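Glyoxalase-like domain protein (Staphylococcus aureus, PDB 3P8A) is of unknown function but has a glyoxalase-like domain and belongs to the VOC family, many of whose members are metal-dependent enzymes. Local coordinates at residues Glu71-Lys82 with Phe94-Tyr103; Val129-Met137 with Lys148-Gln157. One frame throughout, in Å; residues are numbered along the deposited sequence.

Interaction 1. Residues Glu71-Lys82 with Phe94-Tyr103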
# COMPACT_ATOMS: atom_id res chain seq x y z
N GLU A 71 -5.00 3.81 3.21
CA GLU A 71 -5.27 4.93 2.34
C GLU A 71 -6.44 4.56 1.46
O GLU A 71 -6.35 3.65 0.64
CB GLU A 71 -4.04 5.34 1.51
CG GLU A 71 -4.29 6.63 0.73
CD GLU A 71 -3.29 6.97 -0.35
OE1 GLU A 71 -2.53 6.07 -0.77
OE2 GLU A 71 -3.31 8.13 -0.83
N LEU A 72 -7.57 5.25 1.65
CA LEU A 72 -8.74 5.06 0.80
C LEU A 72 -8.57 6.10 -0.27
O LEU A 72 -8.32 7.25 0.05
CB LEU A 72 -10.05 5.26 1.56
CG LEU A 72 -10.29 4.45 2.81
CD1 LEU A 72 -11.70 4.56 3.19
CD2 LEU A 72 -9.90 2.95 2.64
N LEU A 73 -8.63 5.71 -1.52
CA LEU A 73 -8.32 6.60 -2.63
C LEU A 73 -9.43 6.66 -3.64
O LEU A 73 -10.04 5.64 -3.95
CB LEU A 73 -6.97 6.11 -3.28
CG LEU A 73 -6.32 6.97 -4.40
CD1 LEU A 73 -5.74 8.30 -3.84
CD2 LEU A 73 -5.22 6.20 -5.12
N ASP A 74 -9.71 7.87 -4.18
CA ASP A 74 -10.69 8.06 -5.24
C ASP A 74 -10.20 9.11 -6.25
O ASP A 74 -9.24 9.81 -5.98
CB ASP A 74 -12.06 8.44 -4.66
CG ASP A 74 -13.29 8.33 -5.57
OD1 ASP A 74 -13.17 7.75 -6.70
OD2 ASP A 74 -14.38 8.72 -5.13
N VAL A 75 -10.86 9.21 -7.40
CA VAL A 75 -10.51 10.15 -8.45
C VAL A 75 -11.56 11.24 -8.57
O VAL A 75 -12.76 10.95 -8.71
CB VAL A 75 -10.16 9.44 -9.79
CG1 VAL A 75 -11.09 8.28 -10.10
CG2 VAL A 75 -10.08 10.42 -10.96
N GLU A 76 -11.12 12.49 -8.46
CA GLU A 76 -11.94 13.69 -8.60
C GLU A 76 -11.89 14.19 -10.05
O GLU A 76 -12.93 14.53 -10.62
CB GLU A 76 -11.48 14.78 -7.60
CG GLU A 76 -11.91 16.22 -7.92
CD GLU A 76 -13.39 16.50 -8.11
OE1 GLU A 76 -14.23 15.79 -7.50
OE2 GLU A 76 -13.72 17.43 -8.88
N ASN A 77 -10.68 14.24 -10.64
CA ASN A 77 -10.46 14.68 -12.01
C ASN A 77 -10.00 13.52 -12.91
O ASN A 77 -8.80 13.28 -13.07
CB ASN A 77 -9.49 15.88 -12.04
CG ASN A 77 -9.29 16.53 -13.40
OD1 ASN A 77 -9.73 16.03 -14.43
ND2 ASN A 77 -8.57 17.63 -13.44
N ASN A 78 -10.97 12.80 -13.50
CA ASN A 78 -10.80 11.65 -14.38
C ASN A 78 -10.05 11.93 -15.66
O ASN A 78 -9.36 11.04 -16.15
CB ASN A 78 -12.15 11.01 -14.71
CG ASN A 78 -12.82 10.43 -13.50
OD1 ASN A 78 -12.50 9.31 -13.07
ND2 ASN A 78 -13.73 11.19 -12.90
N GLU A 79 -10.26 13.10 -16.27
CA GLU A 79 -9.58 13.45 -17.51
C GLU A 79 -8.06 13.63 -17.28
O GLU A 79 -7.25 13.15 -18.08
CB GLU A 79 -10.23 14.64 -18.24
CG GLU A 79 -11.12 15.55 -17.41
CD GLU A 79 -12.46 15.01 -16.94
OE1 GLU A 79 -13.30 14.65 -17.79
OE2 GLU A 79 -12.67 14.95 -15.70
N LYS A 80 -7.68 14.23 -16.13
CA LYS A 80 -6.29 14.41 -15.72
C LYS A 80 -5.63 13.05 -15.48
O LYS A 80 -4.55 12.81 -16.02
CB LYS A 80 -6.19 15.29 -14.46
CG LYS A 80 -4.77 15.37 -13.88
CD LYS A 80 -4.68 16.39 -12.76
CE LYS A 80 -4.41 17.80 -13.25
NZ LYS A 80 -3.18 17.89 -14.09
N LEU A 81 -6.26 12.17 -14.68
CA LEU A 81 -5.72 10.84 -14.37
C LEU A 81 -5.51 9.99 -15.63
O LEU A 81 -4.49 9.35 -15.75
CB LEU A 81 -6.62 10.12 -13.36
CG LEU A 81 -6.07 8.84 -12.73
CD1 LEU A 81 -4.82 9.10 -11.88
CD2 LEU A 81 -7.12 8.18 -11.87
N LYS A 82 -6.48 10.02 -16.57
CA LYS A 82 -6.39 9.26 -17.84
C LYS A 82 -5.22 9.73 -18.71
O LYS A 82 -4.55 8.91 -19.34
CB LYS A 82 -7.70 9.42 -18.62
CG LYS A 82 -8.82 8.49 -18.17
CD LYS A 82 -10.15 8.88 -18.82
CE LYS A 82 -10.87 7.75 -19.55
NZ LYS A 82 -11.29 6.66 -18.63
N PHE A 94 0.98 5.01 -8.35
CA PHE A 94 -0.10 4.42 -7.56
C PHE A 94 -1.49 4.88 -8.02
O PHE A 94 -2.38 4.04 -8.14
CB PHE A 94 0.10 4.68 -6.05
CG PHE A 94 -0.23 6.08 -5.63
CD1 PHE A 94 -1.46 6.38 -5.06
CD2 PHE A 94 0.65 7.13 -5.87
CE1 PHE A 94 -1.80 7.70 -4.73
CE2 PHE A 94 0.31 8.45 -5.57
CZ PHE A 94 -0.91 8.73 -4.99
N ALA A 95 -1.68 6.19 -8.31
CA ALA A 95 -3.00 6.73 -8.70
C ALA A 95 -3.55 6.20 -10.03
O ALA A 95 -4.73 5.88 -10.12
CB ALA A 95 -2.96 8.25 -8.70
N THR A 96 -2.70 6.10 -11.04
CA THR A 96 -3.04 5.67 -12.39
C THR A 96 -3.41 4.19 -12.47
O THR A 96 -4.00 3.77 -13.47
CB THR A 96 -1.96 6.13 -13.41
OG1 THR A 96 -0.69 5.64 -13.01
CG2 THR A 96 -1.86 7.67 -13.53
N GLN A 97 -3.12 3.40 -11.39
CA GLN A 97 -3.51 1.99 -11.29
C GLN A 97 -5.02 1.88 -11.36
O GLN A 97 -5.52 0.89 -11.89
CB GLN A 97 -3.05 1.35 -9.96
CG GLN A 97 -1.57 1.09 -9.88
CD GLN A 97 -1.24 0.28 -8.66
OE1 GLN A 97 -1.76 -0.83 -8.45
NE2 GLN A 97 -0.35 0.79 -7.84
N ILE A 98 -5.74 2.93 -10.87
CA ILE A 98 -7.22 3.04 -10.91
C ILE A 98 -7.68 2.87 -12.37
O ILE A 98 -8.56 2.05 -12.65
CB ILE A 98 -7.75 4.36 -10.27
CG1 ILE A 98 -7.44 4.43 -8.76
CG2 ILE A 98 -9.28 4.53 -10.49
CD1 ILE A 98 -7.74 5.84 -8.09
N VAL A 99 -7.02 3.59 -13.29
CA VAL A 99 -7.33 3.54 -14.74
C VAL A 99 -6.90 2.20 -15.36
O VAL A 99 -7.69 1.53 -16.02
CB VAL A 99 -6.69 4.75 -15.51
CG1 VAL A 99 -6.95 4.64 -17.02
CG2 VAL A 99 -7.24 6.06 -14.97
N GLN A 100 -5.63 1.85 -15.17
CA GLN A 100 -5.00 0.65 -15.72
C GLN A 100 -5.69 -0.65 -15.29
O GLN A 100 -5.73 -1.61 -16.07
CB GLN A 100 -3.52 0.63 -15.37
CG GLN A 100 -2.75 1.63 -16.23
CD GLN A 100 -1.51 2.16 -15.60
OE1 GLN A 100 -1.13 1.79 -14.48
NE2 GLN A 100 -0.86 3.05 -16.34
N GLU A 101 -6.27 -0.64 -14.07
CA GLU A 101 -7.02 -1.77 -13.56
C GLU A 101 -8.54 -1.64 -13.79
O GLU A 101 -9.33 -2.24 -13.08
CB GLU A 101 -6.62 -2.12 -12.13
CG GLU A 101 -5.15 -2.48 -12.04
CD GLU A 101 -4.53 -2.46 -10.66
OE1 GLU A 101 -5.21 -2.85 -9.68
OE2 GLU A 101 -3.33 -2.09 -10.56
N LYS A 102 -8.92 -0.89 -14.85
CA LYS A 102 -10.27 -0.71 -15.39
C LYS A 102 -11.30 -0.24 -14.37
O LYS A 102 -12.47 -0.65 -14.47
CB LYS A 102 -10.76 -1.99 -16.13
CG LYS A 102 -9.71 -2.65 -17.06
CD LYS A 102 -10.20 -3.97 -17.63
CE LYS A 102 -9.11 -4.67 -18.38
NZ LYS A 102 -8.28 -5.53 -17.49
N TYR A 103 -10.89 0.62 -13.39
CA TYR A 103 -11.80 1.17 -12.37
C TYR A 103 -12.45 0.10 -11.48
O TYR A 103 -13.52 0.34 -10.91
CB TYR A 103 -12.83 2.15 -12.99
CG TYR A 103 -12.21 3.40 -13.59
CD1 TYR A 103 -12.07 4.56 -12.83
CD2 TYR A 103 -11.81 3.43 -14.92
CE1 TYR A 103 -11.48 5.70 -13.37
CE2 TYR A 103 -11.22 4.57 -15.47
CZ TYR A 103 -11.06 5.71 -14.69
OH TYR A 103 -10.54 6.86 -15.22

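Interaction 2. Residues Val129-Met137 with Lys148-Gln157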
# COMPACT_ATOMS: atom_id res chain seq x y z
N VAL A 129 17.58 -3.22 -11.62
CA VAL A 129 16.12 -3.11 -11.63
C VAL A 129 15.82 -1.68 -12.10
O VAL A 129 16.41 -0.73 -11.57
CB VAL A 129 15.29 -3.58 -10.39
CG1 VAL A 129 16.15 -4.02 -9.22
CG2 VAL A 129 14.25 -2.56 -9.96
N GLU A 130 15.02 -1.55 -13.17
CA GLU A 130 14.66 -0.25 -13.73
C GLU A 130 13.72 0.39 -12.71
O GLU A 130 12.78 -0.25 -12.25
CB GLU A 130 14.02 -0.39 -15.12
CG GLU A 130 13.45 0.90 -15.74
CD GLU A 130 14.39 2.02 -16.16
OE1 GLU A 130 15.57 1.73 -16.49
OE2 GLU A 130 13.93 3.18 -16.21
N VAL A 131 14.04 1.61 -12.28
CA VAL A 131 13.24 2.34 -11.31
C VAL A 131 12.71 3.62 -11.95
O VAL A 131 13.31 4.10 -12.90
CB VAL A 131 14.01 2.62 -9.97
CG1 VAL A 131 14.51 1.35 -9.32
CG2 VAL A 131 15.15 3.62 -10.18
N VAL A 132 11.58 4.16 -11.44
CA VAL A 132 11.00 5.44 -11.83
C VAL A 132 10.99 6.29 -10.57
O VAL A 132 10.47 5.87 -9.53
CB VAL A 132 9.61 5.38 -12.51
CG1 VAL A 132 9.01 6.78 -12.69
CG2 VAL A 132 9.69 4.69 -13.87
N GLY A 133 11.66 7.43 -10.64
CA GLY A 133 11.76 8.33 -9.50
C GLY A 133 13.14 8.52 -8.93
O GLY A 133 14.12 8.08 -9.53
N PRO A 134 13.28 9.16 -7.75
CA PRO A 134 12.20 9.64 -6.86
C PRO A 134 11.29 10.72 -7.43
O PRO A 134 11.76 11.67 -8.08
CB PRO A 134 12.95 10.11 -5.60
CG PRO A 134 14.28 9.43 -5.67
CD PRO A 134 14.60 9.35 -7.13
N ILE A 135 9.97 10.53 -7.23
CA ILE A 135 8.90 11.42 -7.65
C ILE A 135 8.52 12.28 -6.45
O ILE A 135 8.05 11.74 -5.44
CB ILE A 135 7.67 10.62 -8.18
CG1 ILE A 135 8.01 9.67 -9.37
CG2 ILE A 135 6.48 11.55 -8.50
CD1 ILE A 135 8.39 10.34 -10.70
N GLN A 136 8.68 13.62 -6.56
CA GLN A 136 8.28 14.55 -5.49
C GLN A 136 6.75 14.66 -5.43
O GLN A 136 6.08 14.76 -6.46
CB GLN A 136 8.94 15.93 -5.69
CG GLN A 136 10.12 16.20 -4.73
CD GLN A 136 9.75 16.31 -3.25
OE1 GLN A 136 8.64 16.71 -2.87
NE2 GLN A 136 10.70 16.00 -2.40
N MSE A 137 6.19 14.56 -4.21
CA MSE A 137 4.75 14.55 -4.00
C MSE A 137 4.35 15.47 -2.86
O MSE A 137 5.11 15.66 -1.91
CB MSE A 137 4.30 13.13 -3.62
CG MSE A 137 4.46 12.07 -4.70
SE MSE A 137 3.10 12.13 -6.11
CE MSE A 137 1.49 11.88 -5.05
N LYS A 148 4.71 16.73 2.65
CA LYS A 148 5.58 16.35 1.53
C LYS A 148 6.23 14.97 1.65
O LYS A 148 6.53 14.49 2.76
CB LYS A 148 6.64 17.43 1.24
CG LYS A 148 6.07 18.79 0.86
CD LYS A 148 6.96 19.56 -0.11
CE LYS A 148 7.87 20.57 0.54
NZ LYS A 148 8.54 21.43 -0.47
N TRP A 149 6.43 14.33 0.50
CA TRP A 149 7.07 13.02 0.42
C TRP A 149 7.62 12.75 -0.97
O TRP A 149 7.33 13.50 -1.92
CB TRP A 149 6.11 11.90 0.89
CG TRP A 149 4.95 11.62 -0.01
CD1 TRP A 149 4.87 10.65 -0.96
CD2 TRP A 149 3.69 12.32 -0.04
NE1 TRP A 149 3.62 10.65 -1.54
CE2 TRP A 149 2.88 11.67 -1.00
CE3 TRP A 149 3.16 13.42 0.66
CZ2 TRP A 149 1.58 12.10 -1.31
CZ3 TRP A 149 1.87 13.84 0.37
CH2 TRP A 149 1.09 13.18 -0.60
N GLN A 150 8.42 11.69 -1.09
CA GLN A 150 8.96 11.20 -2.35
C GLN A 150 8.56 9.75 -2.52
O GLN A 150 8.54 8.99 -1.55
CB GLN A 150 10.49 11.26 -2.38
CG GLN A 150 11.09 12.64 -2.21
CD GLN A 150 12.57 12.48 -1.98
OE1 GLN A 150 13.07 12.56 -0.85
NE2 GLN A 150 13.28 12.08 -3.02
N LEU A 151 8.27 9.36 -3.76
CA LEU A 151 7.93 7.98 -4.11
C LEU A 151 8.97 7.44 -5.10
O LEU A 151 9.53 8.19 -5.89
CB LEU A 151 6.53 7.88 -4.73
CG LEU A 151 5.36 8.35 -3.86
CD1 LEU A 151 4.08 8.17 -4.59
CD2 LEU A 151 5.28 7.59 -2.55
N LEU A 152 9.23 6.14 -5.04
CA LEU A 152 10.13 5.46 -5.97
C LEU A 152 9.41 4.19 -6.39
O LEU A 152 8.83 3.50 -5.54
CB LEU A 152 11.47 5.14 -5.30
CG LEU A 152 12.54 4.41 -6.15
CD1 LEU A 152 13.19 5.35 -7.17
CD2 LEU A 152 13.57 3.78 -5.26
N TYR A 153 9.37 3.95 -7.69
CA TYR A 153 8.67 2.80 -8.24
C TYR A 153 9.61 1.83 -8.90
O TYR A 153 10.60 2.24 -9.50
CB TYR A 153 7.66 3.25 -9.27
CG TYR A 153 6.57 4.13 -8.70
CD1 TYR A 153 5.45 3.57 -8.10
CD2 TYR A 153 6.61 5.51 -8.85
CE1 TYR A 153 4.42 4.36 -7.59
CE2 TYR A 153 5.56 6.31 -8.39
CZ TYR A 153 4.49 5.73 -7.74
OH TYR A 153 3.44 6.49 -7.31
N ILE A 154 9.24 0.55 -8.86
CA ILE A 154 9.96 -0.49 -9.59
C ILE A 154 9.30 -0.63 -10.95
O ILE A 154 8.08 -0.74 -11.04
CB ILE A 154 9.97 -1.81 -8.79
CG1 ILE A 154 10.84 -1.67 -7.53
CG2 ILE A 154 10.43 -2.99 -9.69
CD1 ILE A 154 10.63 -2.76 -6.52
N MSE A 155 10.10 -0.63 -12.02
CA MSE A 155 9.57 -0.85 -13.36
C MSE A 155 10.09 -2.19 -13.93
O MSE A 155 11.16 -2.26 -14.55
CB MSE A 155 9.87 0.33 -14.28
CG MSE A 155 8.87 0.46 -15.38
SE MSE A 155 9.76 0.94 -17.00
CE MSE A 155 10.14 -0.89 -17.61
N ASN A 156 9.36 -3.27 -13.65
CA ASN A 156 9.73 -4.60 -14.09
C ASN A 156 9.55 -4.76 -15.60
O ASN A 156 8.44 -4.55 -16.11
CB ASN A 156 8.97 -5.67 -13.31
CG ASN A 156 9.46 -7.09 -13.50
OD1 ASN A 156 8.75 -8.05 -13.19
ND2 ASN A 156 10.67 -7.27 -14.00
N GLN A 157 10.66 -5.10 -16.32
CA GLN A 157 10.71 -5.31 -17.77
C GLN A 157 10.01 -6.61 -18.16
O GLN A 157 9.50 -6.73 -19.28
CB GLN A 157 12.16 -5.29 -18.28
CG GLN A 157 12.42 -4.24 -19.37
CD GLN A 157 12.80 -2.87 -18.84
OE1 GLN A 157 13.26 -2.70 -17.70
NE2 GLN A 157 12.66 -1.86 -19.69
O HOH W 1 13.28 -4.04 -13.98

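Interaction 1. Residues Glu71-Lys82 with Phe94-Tyr103
Y103 meets K82 from a backbone wound into left-handed angles. K102 and Y103 both have positive phi. They follow helix 97-100, which ends in a Schellman motif: Y103 N bonds to I98 O and K102 N to V99 O. I98 O lies off-centre over one face of the Y103 ring. K82 NZ is 3.5 Å from Y103 OH, a weak hydrogen bond and the only one between the two segments. The lysine chain bends at chi3 and chi4 to get there. V75 CG1 comes to the edge of the ring, 4.2 Å from Y103 CE1. N78 OD1 arrives obliquely, 3.8 Å from the same Y103 CE1, with the amide and ring planes 48° apart.

L81 has the largest area buried by the other segment. Its CG stands anti to the backbone N (chi1 -168°), which carries the branch from helix 78-84 to residues A95-V99. L81 CD1 is 3.8 Å from A95 CB and 3.7 Å from T96 CG2. L81 CG touches V99 CG2 at 3.8 Å, and the two side chains slide past each other in opposite directions. L81 CD2 faces I98 CB.

Nearer the sheet, L73 crosses F94 at about a right angle, with L73 CD2 3.8 Å from F94 CE1. The same methyl, L73 CD2, is 3.9 Å from I98 CD1. The F94 ring also packs edge-to-face on H53.

Several polar groups bond outside the two segments. E71 OE2 hydrogen-bonds to N60 and to a glycerol probably from the crystallisation liquor, T96 OG1 to G90 O, and D74 OD2 to L35 N. The contact is therefore held mostly by buried aliphatic and aromatic packing. Its one direct polar link is weak and lies at the rim.

Interaction 2. Residues Val129-Met137 with Lys148-Gln157
M137, a selenomethionine, lies against W149, its partner in an antiparallel hydrogen-bonded pair. M137 CB sits over the indole face, 3.4 Å from the centroid of the five-membered ring and 18° off its normal, a CH-pi contact. M137 CG moves on past the ring, 3.6 Å from W149 NE1, and also meets L151 CD1 at 3.9 Å. The chain then bends at chi2 and at chi3 (-59°). SE makes the turn, and the terminal CE comes back to W149 CZ2 at 3.7 Å. The side chain thus curls along the indole instead of extending away from it.

The pairing is interrupted once. V132 pairs with Y153 and I135 with L151, so G133 and P134 both stand opposite L152, a beta bulge. The peptide before P134 is cis. L152 CD1 lies beside the bulge, 3.6 Å from G133 C, and also packs on V131 CG2. P134 CB lies 3.3 Å from Q150 NE2, the two side chains side by side. Q136 crosses Q150 with its amide plane only 14° from the other, and Q136 NE2 is 3.4 Å from Q150 CG. That nitrogen is hydrogen-bonded to E171. At the other end, one water accepts from E130 N and donates to M155 O.

Strand 130-139 is the outermost strand of its sheet within the chain. Strand 147-155 lies between it and strand 166-170. On one face, V132, Y153 and M155 reach the loop at V92, while W149 meets W170. On the opposite face, V131 and Q150 touch helix 117-125, as does P134 at the bulge, and I154 packs on W211 and F212 of helix 201-212.

In the fold
From the N terminus, interaction 1 comes first. Strand 69-75 and helix 78-84 are followed by a mostly irregular loop, which returns at 94-103 and closes on them. The chain then runs through strand 106-113 and helix 117-125 into the hairpin of interaction 2, whose strands pair across a short connection. The two contacts are in series and neither nests in the other. The centres of interactions 1 and 2 are about 18 Å apart. They still touch. F94 N probably hydrogen-bonds to Y153 OH at 3.1 Å, and the F94 ring packs on M137 and L151. The F94 region therefore joins strand 69-75 to the hairpin, bridging distant strands of the same eight-stranded sheet.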